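Ribose-5-phosphate isomerase RpiB (Thermotoga maritima, PDB 1O1X) probably catalyses the reversible isomerisation of D-ribose 5-phosphate and D-ribulose 5-phosphate, an aldose-ketose interconversion of the pentose phosphate pathway. Local coordinates at residues Asn114-Pro119 with Trp130-Phe135; Leu26-Lys31 with Val41-Thr46; Gln63-Asn68 with Arg91-Ala96. All blocks are in the same frame, centred on the assembly; numbering follows the deposited sequence.

All three contacts set a helix against a strand, or the chain leading into one, of the same parallel sheet, but at different depths. Contact 1 is core: strand 115-117 meets helix 125-137 through apolar side chains, with no hydrogen bond. Contact 2 joins helix 24-36 to strand 40-43, at one edge of the sheet within the chain, and is only partly buried, so lysines and acids do most of the work; its Val30 touches Val132 and Leu118 of contact 1. Contact 3 lies at the surface, where the end of helix 54-66 meets the loop leading into strand 95-97 in a small apolar patch. Strands 115-117 and 95-97 are neighbours, and Ile115 and Val117 pair with Ala96, tying contacts 1 and 3 together.

Contact 1: residues Asn114-Pro119 with Trp130-Phe135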
# COMPACT_ATOMS: atom_id res chain seq x y z
N ASN A 114 15.82 13.85 5.11
CA ASN A 114 16.99 14.02 4.26
C ASN A 114 17.46 12.72 3.60
O ASN A 114 18.31 12.74 2.74
CB ASN A 114 18.10 14.79 4.98
CG ASN A 114 18.49 14.19 6.33
OD1 ASN A 114 18.22 13.04 6.61
ND2 ASN A 114 19.21 14.98 7.13
N ILE A 115 16.84 11.62 3.98
CA ILE A 115 17.04 10.33 3.31
C ILE A 115 15.70 9.69 3.02
O ILE A 115 14.85 9.58 3.89
CB ILE A 115 17.94 9.34 4.12
CG1 ILE A 115 19.35 9.91 4.32
CG2 ILE A 115 18.02 8.00 3.42
CD1 ILE A 115 20.32 8.96 4.98
N LEU A 116 15.54 9.29 1.77
CA LEU A 116 14.40 8.53 1.30
C LEU A 116 14.77 7.04 1.33
O LEU A 116 15.78 6.64 0.78
CB LEU A 116 14.01 8.94 -0.12
CG LEU A 116 13.04 8.03 -0.89
CD1 LEU A 116 11.72 8.04 -0.17
CD2 LEU A 116 12.89 8.48 -2.32
N VAL A 117 13.93 6.23 1.95
CA VAL A 117 14.15 4.81 1.96
C VAL A 117 13.05 4.14 1.14
O VAL A 117 11.85 4.40 1.35
CB VAL A 117 14.17 4.24 3.43
CG1 VAL A 117 14.33 2.73 3.42
CG2 VAL A 117 15.23 4.93 4.28
N LEU A 118 13.47 3.25 0.26
CA LEU A 118 12.59 2.53 -0.62
C LEU A 118 12.73 1.02 -0.47
O LEU A 118 13.82 0.52 -0.30
CB LEU A 118 12.89 2.87 -2.08
CG LEU A 118 12.76 4.32 -2.50
CD1 LEU A 118 13.38 4.54 -3.88
CD2 LEU A 118 11.31 4.73 -2.49
N PRO A 119 11.62 0.32 -0.55
CA PRO A 119 11.62 -1.14 -0.53
C PRO A 119 11.80 -1.79 -1.92
O PRO A 119 10.84 -1.93 -2.71
CB PRO A 119 10.26 -1.47 0.00
CG PRO A 119 9.41 -0.40 -0.49
CD PRO A 119 10.26 0.85 -0.60
N TRP A 130 8.03 8.09 -9.05
CA TRP A 130 7.10 9.09 -8.56
C TRP A 130 7.40 9.48 -7.12
O TRP A 130 7.27 10.67 -6.77
CB TRP A 130 5.63 8.64 -8.60
CG TRP A 130 5.13 8.22 -9.92
CD1 TRP A 130 5.63 8.53 -11.15
CD2 TRP A 130 3.99 7.37 -10.14
NE1 TRP A 130 4.89 7.87 -12.11
CE2 TRP A 130 3.90 7.15 -11.52
CE3 TRP A 130 3.09 6.72 -9.30
CZ2 TRP A 130 2.91 6.33 -12.08
CZ3 TRP A 130 2.09 5.93 -9.85
CH2 TRP A 130 2.02 5.73 -11.23
N ILE A 131 7.77 8.51 -6.30
CA ILE A 131 8.11 8.78 -4.90
C ILE A 131 9.36 9.66 -4.84
O ILE A 131 9.39 10.66 -4.09
CB ILE A 131 8.29 7.46 -4.08
CG1 ILE A 131 6.96 6.69 -3.99
CG2 ILE A 131 8.82 7.72 -2.68
CD1 ILE A 131 7.13 5.26 -3.52
N VAL A 132 10.35 9.32 -5.63
CA VAL A 132 11.61 10.08 -5.71
C VAL A 132 11.34 11.53 -6.16
O VAL A 132 11.86 12.46 -5.56
CB VAL A 132 12.63 9.39 -6.65
CG1 VAL A 132 13.80 10.33 -7.00
CG2 VAL A 132 13.15 8.10 -6.04
N ASP A 133 10.54 11.71 -7.22
CA ASP A 133 10.22 13.04 -7.75
C ASP A 133 9.53 13.89 -6.67
O ASP A 133 9.84 15.07 -6.50
CB ASP A 133 9.25 12.96 -8.92
CG ASP A 133 9.88 12.45 -10.21
OD1 ASP A 133 11.12 12.32 -10.33
OD2 ASP A 133 9.13 12.19 -11.18
N THR A 134 8.61 13.29 -5.94
CA THR A 134 7.91 13.99 -4.85
C THR A 134 8.87 14.39 -3.71
O THR A 134 8.86 15.52 -3.21
CB THR A 134 6.82 13.07 -4.31
OG1 THR A 134 5.90 12.80 -5.37
CG2 THR A 134 6.01 13.76 -3.22
N PHE A 135 9.73 13.43 -3.32
CA PHE A 135 10.72 13.65 -2.28
C PHE A 135 11.65 14.82 -2.63
O PHE A 135 11.92 15.66 -1.79
CB PHE A 135 11.55 12.38 -2.05
CG PHE A 135 12.31 12.38 -0.76
CD1 PHE A 135 11.68 12.00 0.43
CD2 PHE A 135 13.66 12.71 -0.73
CE1 PHE A 135 12.41 11.95 1.62
CE2 PHE A 135 14.36 12.68 0.49
CZ PHE A 135 13.74 12.30 1.64
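Leu116 lies against the ring of Phe135 and reaches past it to Ile131 and Val132. Its CB sits almost exactly over the ring centre, 3.6 Å from the Phe135 centroid and 2° off the ring normal, a CH-pi contact. From there the chain turns toward the helix, because CG is anti to the backbone N (chi1 167°), and the two methyls part. CD1 goes to Ile131, meeting its CG2 at 3.8 Å, and also skirts the near side of the phenyl ring. CD2 packs on Val132, with CG2 of that residue 3.7 Å from Leu116 CD2. Two residues on, Leu118 faces the same way and meets the same two CG2 methyls of the helix: its CD2 lies 3.9 Å from Ile131 CG2, while its CD1 approaches Val132 CG2 more loosely. Branched side chains suit the helix here, since one methyl of each can serve two leucines. The far end of the ring slides under the strand itself, with Phe135 CZ 3.5 Å from the backbone N of Leu116 and the carbon of Asn114's carbonyl group near the ring plane. Phe72 meets Phe135 with its ring steeply inclined.

Strand 115-117 and helix 130-135 run nearly antiparallel, at 162°, as expected where a helix doubles back over a parallel sheet in a Rossmann-like alpha/beta fold. Ile115 and Val117 point from the other face, where Ile115 meets Val61 of helix 54-66, so the strand is covered on both sides. No hydrogen bond crosses the interface. Its hold therefore probably rests on shape and on the exclusion of water, while the polar backbone of the strand is engaged with its neighbours in the sheet.

Contact 2: residues Leu26-Lys31 with Val41-Thr46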
# COMPACT_ATOMS: atom_id res chain seq x y z
N LEU A 26 16.49 -2.30 -8.22
CA LEU A 26 15.72 -1.07 -8.15
C LEU A 26 16.69 0.11 -7.97
O LEU A 26 16.45 1.18 -8.51
CB LEU A 26 14.67 -1.10 -7.07
CG LEU A 26 13.77 0.14 -6.97
CD1 LEU A 26 13.00 0.40 -8.22
CD2 LEU A 26 12.82 0.07 -5.81
N LYS A 27 17.75 -0.09 -7.19
CA LYS A 27 18.74 0.97 -6.94
C LYS A 27 19.32 1.44 -8.29
O LYS A 27 19.45 2.61 -8.53
CB LYS A 27 19.86 0.46 -6.02
CG LYS A 27 20.92 1.52 -5.65
CD LYS A 27 22.15 1.52 -6.51
CE LYS A 27 23.12 0.41 -6.07
NZ LYS A 27 24.28 0.31 -7.02
N GLU A 28 19.69 0.50 -9.14
CA GLU A 28 20.19 0.78 -10.46
C GLU A 28 19.19 1.55 -11.33
O GLU A 28 19.56 2.51 -12.01
CB GLU A 28 20.59 -0.53 -11.14
CG GLU A 28 21.82 -1.20 -10.50
CD GLU A 28 23.09 -0.39 -10.72
OE1 GLU A 28 23.51 -0.28 -11.88
OE2 GLU A 28 23.63 0.17 -9.73
N LYS A 29 17.92 1.14 -11.30
CA LYS A 29 16.89 1.83 -12.06
C LYS A 29 16.67 3.26 -11.56
O LYS A 29 16.55 4.17 -12.34
CB LYS A 29 15.60 1.03 -12.01
CG LYS A 29 15.69 -0.26 -12.81
CD LYS A 29 14.46 -1.10 -12.66
CE LYS A 29 14.49 -2.25 -13.66
NZ LYS A 29 13.47 -3.28 -13.28
N VAL A 30 16.67 3.45 -10.26
CA VAL A 30 16.51 4.78 -9.66
C VAL A 30 17.70 5.67 -9.98
O VAL A 30 17.55 6.84 -10.35
CB VAL A 30 16.26 4.67 -8.15
CG1 VAL A 30 16.38 6.02 -7.49
CG2 VAL A 30 14.84 4.09 -7.89
N LYS A 31 18.89 5.13 -9.85
CA LYS A 31 20.10 5.84 -10.25
C LYS A 31 20.05 6.29 -11.69
O LYS A 31 20.29 7.46 -11.96
CB LYS A 31 21.31 4.98 -10.05
CG LYS A 31 22.60 5.62 -10.53
CD LYS A 31 23.79 4.81 -10.16
CE LYS A 31 23.97 3.62 -11.02
NZ LYS A 31 25.36 3.19 -10.73
N VAL A 41 24.55 11.99 -9.12
CA VAL A 41 24.35 10.85 -8.24
C VAL A 41 25.68 10.21 -7.88
O VAL A 41 26.49 9.94 -8.77
CB VAL A 41 23.44 9.77 -8.87
CG1 VAL A 41 23.22 8.63 -7.89
CG2 VAL A 41 22.10 10.32 -9.30
N GLU A 42 25.94 10.04 -6.58
CA GLU A 42 27.06 9.24 -6.10
C GLU A 42 26.55 7.89 -5.64
O GLU A 42 25.74 7.79 -4.71
CB GLU A 42 27.83 9.95 -4.98
CG GLU A 42 28.92 10.84 -5.56
CD GLU A 42 29.68 11.70 -4.53
OE1 GLU A 42 29.52 11.43 -3.30
OE2 GLU A 42 30.42 12.65 -5.00
N ASP A 43 27.00 6.84 -6.32
CA ASP A 43 26.54 5.48 -5.99
C ASP A 43 27.57 4.84 -5.09
O ASP A 43 28.67 4.50 -5.54
CB ASP A 43 26.37 4.71 -7.30
CG ASP A 43 25.87 3.27 -7.11
OD1 ASP A 43 25.59 2.80 -5.97
OD2 ASP A 43 25.76 2.55 -8.12
N HIS A 44 27.20 4.66 -3.83
CA HIS A 44 28.02 4.02 -2.81
C HIS A 44 27.93 2.48 -2.81
O HIS A 44 28.57 1.84 -1.98
CB HIS A 44 27.65 4.56 -1.44
CG HIS A 44 27.93 6.01 -1.27
ND1 HIS A 44 29.14 6.48 -0.78
CD2 HIS A 44 27.18 7.10 -1.53
CE1 HIS A 44 29.10 7.80 -0.75
NE2 HIS A 44 27.93 8.20 -1.21
N GLY A 45 27.22 1.90 -3.77
CA GLY A 45 27.10 0.46 -3.88
C GLY A 45 25.87 -0.04 -3.14
O GLY A 45 25.09 0.75 -2.66
N THR A 46 25.68 -1.36 -3.02
CA THR A 46 26.57 -2.36 -3.56
C THR A 46 26.54 -2.42 -5.10
O THR A 46 25.68 -1.80 -5.75
CB THR A 46 26.26 -3.71 -2.89
OG1 THR A 46 27.26 -4.65 -3.26
CG2 THR A 46 24.93 -4.31 -3.36
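Lys27 NZ, reaching from the helix to Asp43 on the strand, is gripped by four oxygens. Asp43 takes it as a fork, OD1 at 3.0 Å and OD2 at 2.9 Å from Lys27 NZ, each with its syn lone pair; Thr46 O receives it almost head-on, and Glu28 OE2 is the fourth, 2.8 Å from Lys27 NZ. Bends at chi2 and chi3 fold the lysine chain back to this spot. Lys31 NZ adds the shortest bond, 2.7 Å to Asp43 OD2, on the anti side that Lys27 does not use. The two lysines thus probably offset the repulsion between Glu28 and Asp43. These residues join helix 24-36 to strand 40-43 within a beta-alpha-beta unit, and Lys31 CG also touches Val41 CG1, the two chains crossing at a slant. Gly45 N donates to Asp43 OD1 from above the carboxylate plane, an Asx turn, and a cis peptide follows before Thr46. An alanine in place of Lys27 would probably leave Thr46 O without this donor and the two carboxylates with one lysine fewer to offset them. Thr46 itself sits close to His21, a predicted substrate-binding residue.

Contact 3: residues Gln63-Asn68 with Arg91-Ala96; sequences QSILSN and RGIRAA
Ile93 CD1 is the point where two residues from the end of a helix converge: Ile65 CG2 and Leu66 CD2 each lie 3.7 Å from Ile93 CD1. The isoleucine gets there by bending at its second torsion (chi2 -64°), which swings the terminal methyl toward the helix although CB itself does not point that way. Ile93 is buried and also packs on Ile115 of the neighbouring strand, so a branched, wholly apolar residue fits its place between sheet and helix.

Toward solvent fewer atoms meet. Leu66 is exposed and crosses Ile93 at about a right angle, yet Leu66 CD2 still comes close to the backbone O of Arg91, at 3.6 Å, and of Gly92 it meets little more than the carbonyl carbon. The glycine suits this turn twice over: with phi at 93° a CB would press on the preceding carbonyl oxygen, and it would stand only 3.2 Å from Leu66 CD2. Arg91 keeps its charged end for the C-terminal tail, where NE bonds to Asp153 O.

The helix ends at Leu66, closed by a Schellman motif at Asn68, so its last turn is what meets the chain entering strand 95-97. Arg89 of a neighbouring subunit donates to Ile93 O. Across the contact proper there is neither hydrogen bond nor charge pair; the burial of a small apolar patch probably accounts for most of its hold.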
# COMPACT_ATOMS: atom_id res chain seq x y z
N GLN A 63 27.17 9.19 6.11
CA GLN A 63 28.38 9.99 6.24
C GLN A 63 28.36 11.13 5.20
O GLN A 63 28.76 12.25 5.46
CB GLN A 63 29.60 9.08 6.05
CG GLN A 63 30.91 9.76 5.71
CD GLN A 63 31.41 10.60 6.83
OE1 GLN A 63 31.11 10.33 8.01
NE2 GLN A 63 32.17 11.65 6.49
N SER A 64 27.88 10.82 4.02
CA SER A 64 27.82 11.79 2.95
C SER A 64 26.82 12.94 3.27
O SER A 64 27.12 14.12 3.03
CB SER A 64 27.51 11.06 1.64
OG SER A 64 27.54 11.98 0.60
N ILE A 65 25.69 12.61 3.89
CA ILE A 65 24.72 13.62 4.31
C ILE A 65 25.27 14.46 5.47
O ILE A 65 25.21 15.70 5.44
CB ILE A 65 23.39 12.97 4.70
CG1 ILE A 65 22.68 12.33 3.50
CG2 ILE A 65 22.48 13.95 5.40
CD1 ILE A 65 22.47 13.25 2.30
N LEU A 66 25.81 13.80 6.49
CA LEU A 66 26.34 14.52 7.66
C LEU A 66 27.54 15.40 7.33
O LEU A 66 27.74 16.42 7.98
CB LEU A 66 26.71 13.54 8.79
CG LEU A 66 25.53 12.77 9.38
CD1 LEU A 66 26.04 11.89 10.49
CD2 LEU A 66 24.44 13.69 9.91
N SER A 67 28.32 15.02 6.34
CA SER A 67 29.47 15.83 5.89
C SER A 67 29.09 16.94 4.88
O SER A 67 29.94 17.62 4.35
CB SER A 67 30.54 14.93 5.27
OG SER A 67 30.09 14.41 4.06
N ASN A 68 27.80 17.09 4.60
CA ASN A 68 27.28 18.00 3.59
C ASN A 68 27.90 17.75 2.20
O ASN A 68 28.15 18.69 1.47
CB ASN A 68 27.49 19.47 4.01
CG ASN A 68 26.75 20.45 3.09
OD1 ASN A 68 25.62 20.18 2.61
ND2 ASN A 68 27.39 21.58 2.82
N ARG A 91 22.17 11.01 14.80
CA ARG A 91 21.60 12.34 14.98
C ARG A 91 21.82 13.19 13.71
O ARG A 91 22.86 13.12 13.04
CB ARG A 91 22.19 13.02 16.23
CG ARG A 91 21.67 12.39 17.58
CD ARG A 91 22.35 12.97 18.84
NE ARG A 91 21.97 14.36 19.11
CZ ARG A 91 22.67 15.44 18.74
NH1 ARG A 91 23.82 15.33 18.06
NH2 ARG A 91 22.22 16.65 19.03
N GLY A 92 20.79 13.93 13.34
CA GLY A 92 20.82 14.71 12.12
C GLY A 92 20.26 14.02 10.92
O GLY A 92 20.11 14.66 9.88
N ILE A 93 20.02 12.71 11.00
CA ILE A 93 19.48 11.94 9.89
C ILE A 93 18.02 11.70 10.11
O ILE A 93 17.61 11.28 11.19
CB ILE A 93 20.23 10.57 9.73
CG1 ILE A 93 21.72 10.81 9.46
CG2 ILE A 93 19.54 9.67 8.68
CD1 ILE A 93 22.04 11.53 8.12
N ARG A 94 17.22 11.99 9.09
CA ARG A 94 15.78 11.71 9.12
C ARG A 94 15.47 10.91 7.85
O ARG A 94 15.27 11.45 6.77
CB ARG A 94 15.02 13.02 9.25
CG ARG A 94 15.22 13.70 10.62
CD ARG A 94 14.49 15.03 10.79
NE ARG A 94 14.95 15.95 9.78
CZ ARG A 94 16.09 16.63 9.81
NH1 ARG A 94 16.89 16.60 10.85
NH2 ARG A 94 16.44 17.33 8.74
N ALA A 95 15.53 9.58 8.00
CA ALA A 95 15.35 8.65 6.92
C ALA A 95 13.93 8.12 6.93
O ALA A 95 13.46 7.50 7.93
CB ALA A 95 16.36 7.50 7.05
N ALA A 96 13.23 8.31 5.80
CA ALA A 96 11.79 8.05 5.71
C ALA A 96 11.49 6.93 4.71
O ALA A 96 11.70 7.09 3.50
CB ALA A 96 11.04 9.32 5.30